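Local coordinates for collectin placenta 1 (Mus musculus, PDB 2OX9), which is a scavenger receptor C-type lectin whose calcium-dependent carbohydrate-recognition domain binds glycans, including the leukocyte cell-surface glycan Lewis(x), at residues A29-F42 and D121-E133. Numbering follows the deposited sequence.
With CA (calcium ion), chain L.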
loop_
_atom_site.group_PDB
_atom_site.type_symbol
_atom_site.label_atom_id
_atom_site.label_comp_id
_atom_site.label_asym_id
_atom_site.label_seq_id
_atom_site.Cartn_x
_atom_site.Cartn_y
_atom_site.Cartn_z
ATOM N N ALA A 29 -2.197 4.555 -9.158
ATOM C CA ALA A 29 -2.985 3.905 -8.116
ATOM C C ALA A 29 -3.457 4.974 -7.119
ATOM O O ALA A 29 -4.608 4.985 -6.673
ATOM C CB ALA A 29 -2.131 2.861 -7.399
ATOM N N LYS A 30 -2.542 5.868 -6.778
ATOM C CA LYS A 30 -2.812 6.962 -5.849
ATOM C C LYS A 30 -3.939 7.826 -6.399
ATOM O O LYS A 30 -4.829 8.254 -5.671
ATOM C CB LYS A 30 -1.540 7.799 -5.692
ATOM C CG LYS A 30 -1.705 9.079 -4.898
ATOM C CD LYS A 30 -0.338 9.683 -4.581
ATOM C CE LYS A 30 -0.472 10.973 -3.786
ATOM N NZ LYS A 30 0.854 11.440 -3.278
ATOM N N LEU A 31 -3.893 8.063 -7.703
ATOM C CA LEU A 31 -4.891 8.881 -8.381
ATOM C C LEU A 31 -6.263 8.214 -8.392
ATOM O O LEU A 31 -7.283 8.880 -8.239
ATOM C CB LEU A 31 -4.463 9.132 -9.819
ATOM C CG LEU A 31 -5.322 10.144 -10.565
ATOM C CD1 LEU A 31 -4.799 11.529 -10.238
ATOM C CD2 LEU A 31 -5.265 9.883 -12.076
ATOM N N PHE A 32 -6.271 6.899 -8.589
ATOM C CA PHE A 32 -7.507 6.126 -8.644
ATOM C C PHE A 32 -8.277 6.227 -7.330
ATOM O O PHE A 32 -9.481 6.479 -7.324
ATOM C CB PHE A 32 -7.173 4.664 -8.941
ATOM C CG PHE A 32 -8.371 3.775 -9.057
ATOM C CD1 PHE A 32 -8.883 3.441 -10.305
ATOM C CD2 PHE A 32 -8.964 3.234 -7.920
ATOM C CE1 PHE A 32 -9.971 2.568 -10.421
ATOM C CE2 PHE A 32 -10.049 2.363 -8.025
ATOM C CZ PHE A 32 -10.551 2.030 -9.281
ATOM N N CYS A 33 -7.584 6.017 -6.216
ATOM C CA CYS A 33 -8.220 6.096 -4.909
ATOM C C CYS A 33 -8.730 7.509 -4.616
ATOM O O CYS A 33 -9.764 7.679 -3.965
ATOM C CB CYS A 33 -7.248 5.675 -3.796
ATOM S SG CYS A 33 -6.702 3.936 -3.833
ATOM N N GLU A 34 -8.004 8.519 -5.081
ATOM C CA GLU A 34 -8.420 9.903 -4.849
ATOM C C GLU A 34 -9.739 10.183 -5.570
ATOM O O GLU A 34 -10.588 10.925 -5.070
ATOM C CB GLU A 34 -7.337 10.874 -5.328
ATOM C CG GLU A 34 -6.025 10.739 -4.569
ATOM C CD GLU A 34 -4.940 11.646 -5.113
ATOM O OE1 GLU A 34 -5.039 12.033 -6.297
ATOM O OE2 GLU A 34 -3.983 11.955 -4.363
ATOM N N ASP A 35 -9.912 9.575 -6.739
ATOM C CA ASP A 35 -11.134 9.747 -7.518
ATOM C C ASP A 35 -12.327 9.128 -6.797
ATOM O O ASP A 35 -13.478 9.468 -7.086
ATOM C CB ASP A 35 -10.974 9.105 -8.901
ATOM C CG ASP A 35 -12.312 8.809 -9.579
ATOM O OD1 ASP A 35 -13.010 7.851 -9.169
ATOM O OD2 ASP A 35 -12.672 9.537 -10.528
ATOM N N LYS A 36 -12.046 8.223 -5.861
ATOM C CA LYS A 36 -13.091 7.546 -5.091
ATOM C C LYS A 36 -13.242 8.174 -3.701
ATOM O O LYS A 36 -13.944 7.639 -2.846
ATOM C CB LYS A 36 -12.742 6.064 -4.911
ATOM C CG LYS A 36 -12.311 5.340 -6.168
ATOM C CD LYS A 36 -13.403 5.310 -7.215
ATOM C CE LYS A 36 -12.898 4.652 -8.504
ATOM N NZ LYS A 36 -11.770 5.422 -9.131
ATOM N N SER A 37 -12.582 9.305 -3.480
ATOM C CA SER A 37 -12.615 9.972 -2.185
ATOM C C SER A 37 -11.995 9.042 -1.135
ATOM O O SER A 37 -12.504 8.907 -0.024
ATOM C CB SER A 37 -14.054 10.327 -1.789
ATOM O OG SER A 37 -14.624 11.244 -2.710
ATOM N N SER A 38 -10.886 8.412 -1.505
ATOM C CA SER A 38 -10.172 7.503 -0.618
ATOM C C SER A 38 -8.676 7.686 -0.837
ATOM O O SER A 38 -8.263 8.485 -1.677
ATOM C CB SER A 38 -10.572 6.050 -0.914
ATOM O OG SER A 38 -10.208 5.655 -2.227
ATOM N N HIS A 39 -7.869 6.942 -0.088
ATOM C CA HIS A 39 -6.421 7.018 -0.237
ATOM C C HIS A 39 -5.823 5.615 -0.262
ATOM O O HIS A 39 -6.444 4.662 0.213
ATOM C CB HIS A 39 -5.805 7.812 0.922
ATOM C CG HIS A 39 -6.051 7.208 2.269
ATOM N ND1 HIS A 39 -5.313 6.149 2.758
ATOM C CD2 HIS A 39 -6.978 7.490 3.214
ATOM C CE1 HIS A 39 -5.778 5.804 3.944
ATOM N NE2 HIS A 39 -6.787 6.602 4.245
ATOM N N LEU A 40 -4.640 5.477 -0.853
ATOM C CA LEU A 40 -3.983 4.166 -0.854
ATOM C C LEU A 40 -3.910 3.806 0.627
ATOM O O LEU A 40 -3.548 4.634 1.457
ATOM C CB LEU A 40 -2.592 4.263 -1.469
ATOM C CG LEU A 40 -2.564 4.267 -3.007
ATOM C CD1 LEU A 40 -1.173 4.635 -3.500
ATOM C CD2 LEU A 40 -2.963 2.887 -3.525
ATOM N N VAL A 41 -4.266 2.571 0.952
ATOM C CA VAL A 41 -4.314 2.099 2.332
ATOM C C VAL A 41 -3.148 2.406 3.290
ATOM O O VAL A 41 -1.962 2.262 2.948
ATOM C CB VAL A 41 -4.581 0.552 2.361
ATOM C CG1 VAL A 41 -3.280 -0.217 2.071
ATOM C CG2 VAL A 41 -5.164 0.152 3.703
ATOM N N PHE A 42 -3.510 2.849 4.489
ATOM C CA PHE A 42 -2.545 3.118 5.560
ATOM C C PHE A 42 -2.768 1.975 6.548
ATOM O O PHE A 42 -3.856 1.828 7.098
ATOM C CB PHE A 42 -2.840 4.444 6.278
ATOM C CG PHE A 42 -2.734 5.664 5.399
ATOM C CD1 PHE A 42 -3.194 6.898 5.859
ATOM C CD2 PHE A 42 -2.191 5.587 4.121
ATOM C CE1 PHE A 42 -3.120 8.028 5.064
ATOM C CE2 PHE A 42 -2.111 6.721 3.314
ATOM C CZ PHE A 42 -2.580 7.946 3.792
ATOM N N ASP A 121 7.458 2.523 -10.694
ATOM C CA ASP A 121 6.898 2.313 -12.027
ATOM C C ASP A 121 6.438 0.878 -12.248
ATOM O O ASP A 121 6.054 0.510 -13.358
ATOM C CB ASP A 121 7.912 2.697 -13.114
ATOM C CG ASP A 121 9.195 1.887 -13.039
ATOM O OD1 ASP A 121 9.133 0.641 -13.144
ATOM O OD2 ASP A 121 10.272 2.501 -12.881
ATOM N N GLU A 122 6.479 0.072 -11.191
ATOM C CA GLU A 122 6.051 -1.319 -11.265
ATOM C C GLU A 122 4.526 -1.370 -11.291
ATOM O O GLU A 122 3.864 -0.615 -10.590
ATOM C CB GLU A 122 6.570 -2.100 -10.054
ATOM C CG GLU A 122 6.244 -3.580 -10.100
ATOM C CD GLU A 122 6.986 -4.303 -11.210
ATOM O OE1 GLU A 122 8.183 -4.605 -11.019
ATOM O OE2 GLU A 122 6.376 -4.558 -12.275
ATOM N N ILE A 123 3.971 -2.248 -12.117
ATOM C CA ILE A 123 2.520 -2.383 -12.219
ATOM C C ILE A 123 2.030 -3.384 -11.169
ATOM O O ILE A 123 2.328 -4.573 -11.257
ATOM C CB ILE A 123 2.108 -2.887 -13.619
ATOM C CG1 ILE A 123 2.728 -1.992 -14.695
ATOM C CG2 ILE A 123 0.586 -2.885 -13.747
ATOM C CD1 ILE A 123 2.872 -2.667 -16.043
ATOM N N ASN A 124 1.287 -2.889 -10.182
ATOM C CA ASN A 124 0.740 -3.707 -9.090
ATOM C C ASN A 124 -0.751 -3.448 -8.879
ATOM O O ASN A 124 -1.291 -2.473 -9.387
ATOM C CB ASN A 124 1.429 -3.354 -7.769
ATOM C CG ASN A 124 2.791 -3.985 -7.626
ATOM O OD1 ASN A 124 3.659 -3.462 -6.924
ATOM N ND2 ASN A 124 2.981 -5.125 -8.266
ATOM N N ASN A 125 -1.412 -4.333 -8.135
ATOM C CA ASN A 125 -2.811 -4.112 -7.789
ATOM C C ASN A 125 -2.664 -3.136 -6.627
ATOM O O ASN A 125 -1.541 -2.734 -6.295
ATOM C CB ASN A 125 -3.491 -5.399 -7.307
ATOM C CG ASN A 125 -3.901 -6.302 -8.446
ATOM O OD1 ASN A 125 -3.060 -6.808 -9.178
ATOM N ND2 ASN A 125 -5.203 -6.501 -8.608
ATOM N N PHE A 126 -3.767 -2.745 -6.001
ATOM C CA PHE A 126 -3.664 -1.807 -4.901
ATOM C C PHE A 126 -4.854 -1.873 -3.956
ATOM O O PHE A 126 -5.821 -2.600 -4.198
ATOM C CB PHE A 126 -3.500 -0.377 -5.454
ATOM C CG PHE A 126 -4.595 0.046 -6.393
ATOM C CD1 PHE A 126 -5.755 0.647 -5.913
ATOM C CD2 PHE A 126 -4.460 -0.141 -7.770
ATOM C CE1 PHE A 126 -6.765 1.060 -6.795
ATOM C CE2 PHE A 126 -5.456 0.265 -8.652
ATOM C CZ PHE A 126 -6.612 0.870 -8.163
ATOM N N ILE A 127 -4.776 -1.111 -2.872
ATOM C CA ILE A 127 -5.853 -1.104 -1.890
ATOM C C ILE A 127 -6.207 0.323 -1.492
ATOM O O ILE A 127 -5.334 1.083 -1.086
ATOM C CB ILE A 127 -5.437 -1.847 -0.598
ATOM C CG1 ILE A 127 -4.935 -3.255 -0.931
ATOM C CG2 ILE A 127 -6.631 -1.921 0.359
ATOM C CD1 ILE A 127 -4.292 -3.942 0.244
ATOM N N CYS A 128 -7.484 0.678 -1.606
ATOM C CA CYS A 128 -7.946 2.002 -1.211
ATOM C C CYS A 128 -8.639 1.900 0.137
ATOM O O CYS A 128 -9.223 0.864 0.475
ATOM C CB CYS A 128 -8.952 2.585 -2.202
ATOM S SG CYS A 128 -8.415 2.824 -3.922
ATOM N N GLU A 129 -8.589 2.986 0.900
ATOM C CA GLU A 129 -9.211 3.013 2.207
ATOM C C GLU A 129 -9.959 4.328 2.426
ATOM O O GLU A 129 -9.510 5.399 2.010
ATOM C CB GLU A 129 -8.150 2.831 3.300
ATOM C CG GLU A 129 -8.681 3.035 4.710
ATOM C CD GLU A 129 -7.622 2.862 5.792
ATOM O OE1 GLU A 129 -6.411 3.002 5.508
ATOM O OE2 GLU A 129 -8.009 2.600 6.942
ATOM N N LYS A 130 -11.111 4.242 3.073
ATOM C CA LYS A 130 -11.883 5.440 3.368
ATOM C C LYS A 130 -12.871 5.192 4.493
ATOM O O LYS A 130 -13.052 4.065 4.937
ATOM C CB LYS A 130 -12.616 5.948 2.123
ATOM C CG LYS A 130 -13.765 5.081 1.613
ATOM C CD LYS A 130 -14.403 5.771 0.409
ATOM C CE LYS A 130 -15.611 5.024 -0.132
ATOM N NZ LYS A 130 -16.225 5.748 -1.295
ATOM N N GLU A 131 -13.510 6.264 4.942
ATOM C CA GLU A 131 -14.465 6.189 6.031
ATOM C C GLU A 131 -15.839 5.734 5.579
ATOM O O GLU A 131 -16.305 6.105 4.513
ATOM C CB GLU A 131 -14.579 7.557 6.705
ATOM C CG GLU A 131 -13.296 8.001 7.372
ATOM C CD GLU A 131 -13.404 9.380 7.972
ATOM O OE1 GLU A 131 -14.385 9.634 8.703
ATOM O OE2 GLU A 131 -12.503 10.204 7.719
ATOM N N ARG A 132 -16.484 4.920 6.396
ATOM C CA ARG A 132 -17.820 4.462 6.073
ATOM C C ARG A 132 -18.735 5.637 6.371
ATOM O O ARG A 132 -18.583 6.287 7.402
ATOM C CB ARG A 132 -18.200 3.272 6.949
ATOM C CG ARG A 132 -19.677 2.910 6.906
ATOM C CD ARG A 132 -19.926 1.610 7.645
ATOM N NE ARG A 132 -19.429 1.669 9.016
ATOM C CZ ARG A 132 -19.249 0.605 9.791
ATOM N NH1 ARG A 132 -19.526 -0.611 9.330
ATOM N NH2 ARG A 132 -18.794 0.756 11.030
ATOM N N GLU A 133 -19.668 5.926 5.471
ATOM C CA GLU A 133 -20.583 7.033 5.708
ATOM C C GLU A 133 -22.028 6.561 5.737
ATOM O O GLU A 133 -22.750 6.816 6.701
ATOM C CB GLU A 133 -20.416 8.115 4.642
ATOM C CG GLU A 133 -21.132 9.408 5.002
ATOM C CD GLU A 133 -20.913 10.514 3.985
ATOM O OE1 GLU A 133 -21.339 10.354 2.818
ATOM O OE2 GLU A 133 -20.317 11.548 4.355
HETATM CA CA CA L . -5.842 2.369 8.104
HETATM O O HOH W 1 -7.212 2.750 9.832
HETATM O O HOH W 2 -5.627 4.732 8.132
#
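The C33–C128 disulfide of the C-type lectin domain ties helix 26-35 to strand 125-131. C33 SG and C128 SG are 2.0 Å apart with a chi3 of -86°, and the SG of C128 lies at the edge of the F32 ring. The F32 side chain swings out on the side opposite its own backbone N, which lays the ring against F126; it receives the edge of F126 on one face, F32 CD2 to F126 CE1 3.3 Å, an offset edge-to-face pair, and K36 NZ sits over the centre of the opposite face. A29 CB covers a face of F126 off-centre, as a CH-pi contact.

Beyond the helix, closed by a Schellman motif with S37 at positive phi, strand 39-40 pairs antiparallel with strand 125-131. H39 and E129 form the hydrogen-bonded pair (E129 N to H39 O 2.8 Å), and V41 N adds a bond to I127 O (2.7 Å). S38 OG, which is hydrogen-bonded to C33 O, packs on C128 CB.

E129 extends alongside H39, its carboxylate turned 47° from the imidazole. E129 OE1 accepts F42 N nearly end-on (3.1 Å, 164° at the hydrogen), while E129 OE1 and OE2 both bind calcium, at 2.7 and 2.5 Å. F42 O binds the same calcium at 2.3 Å. Two waters, N44 and E48 complete the site, and K15 NZ hydrogen-bonds E129 OE2, a second positive partner that probably offsets carboxylate charge. This calcium lies apart from the glycan pocket, and the helix-to-terminal-strand disulfide is a hallmark of the C-type lectin fold.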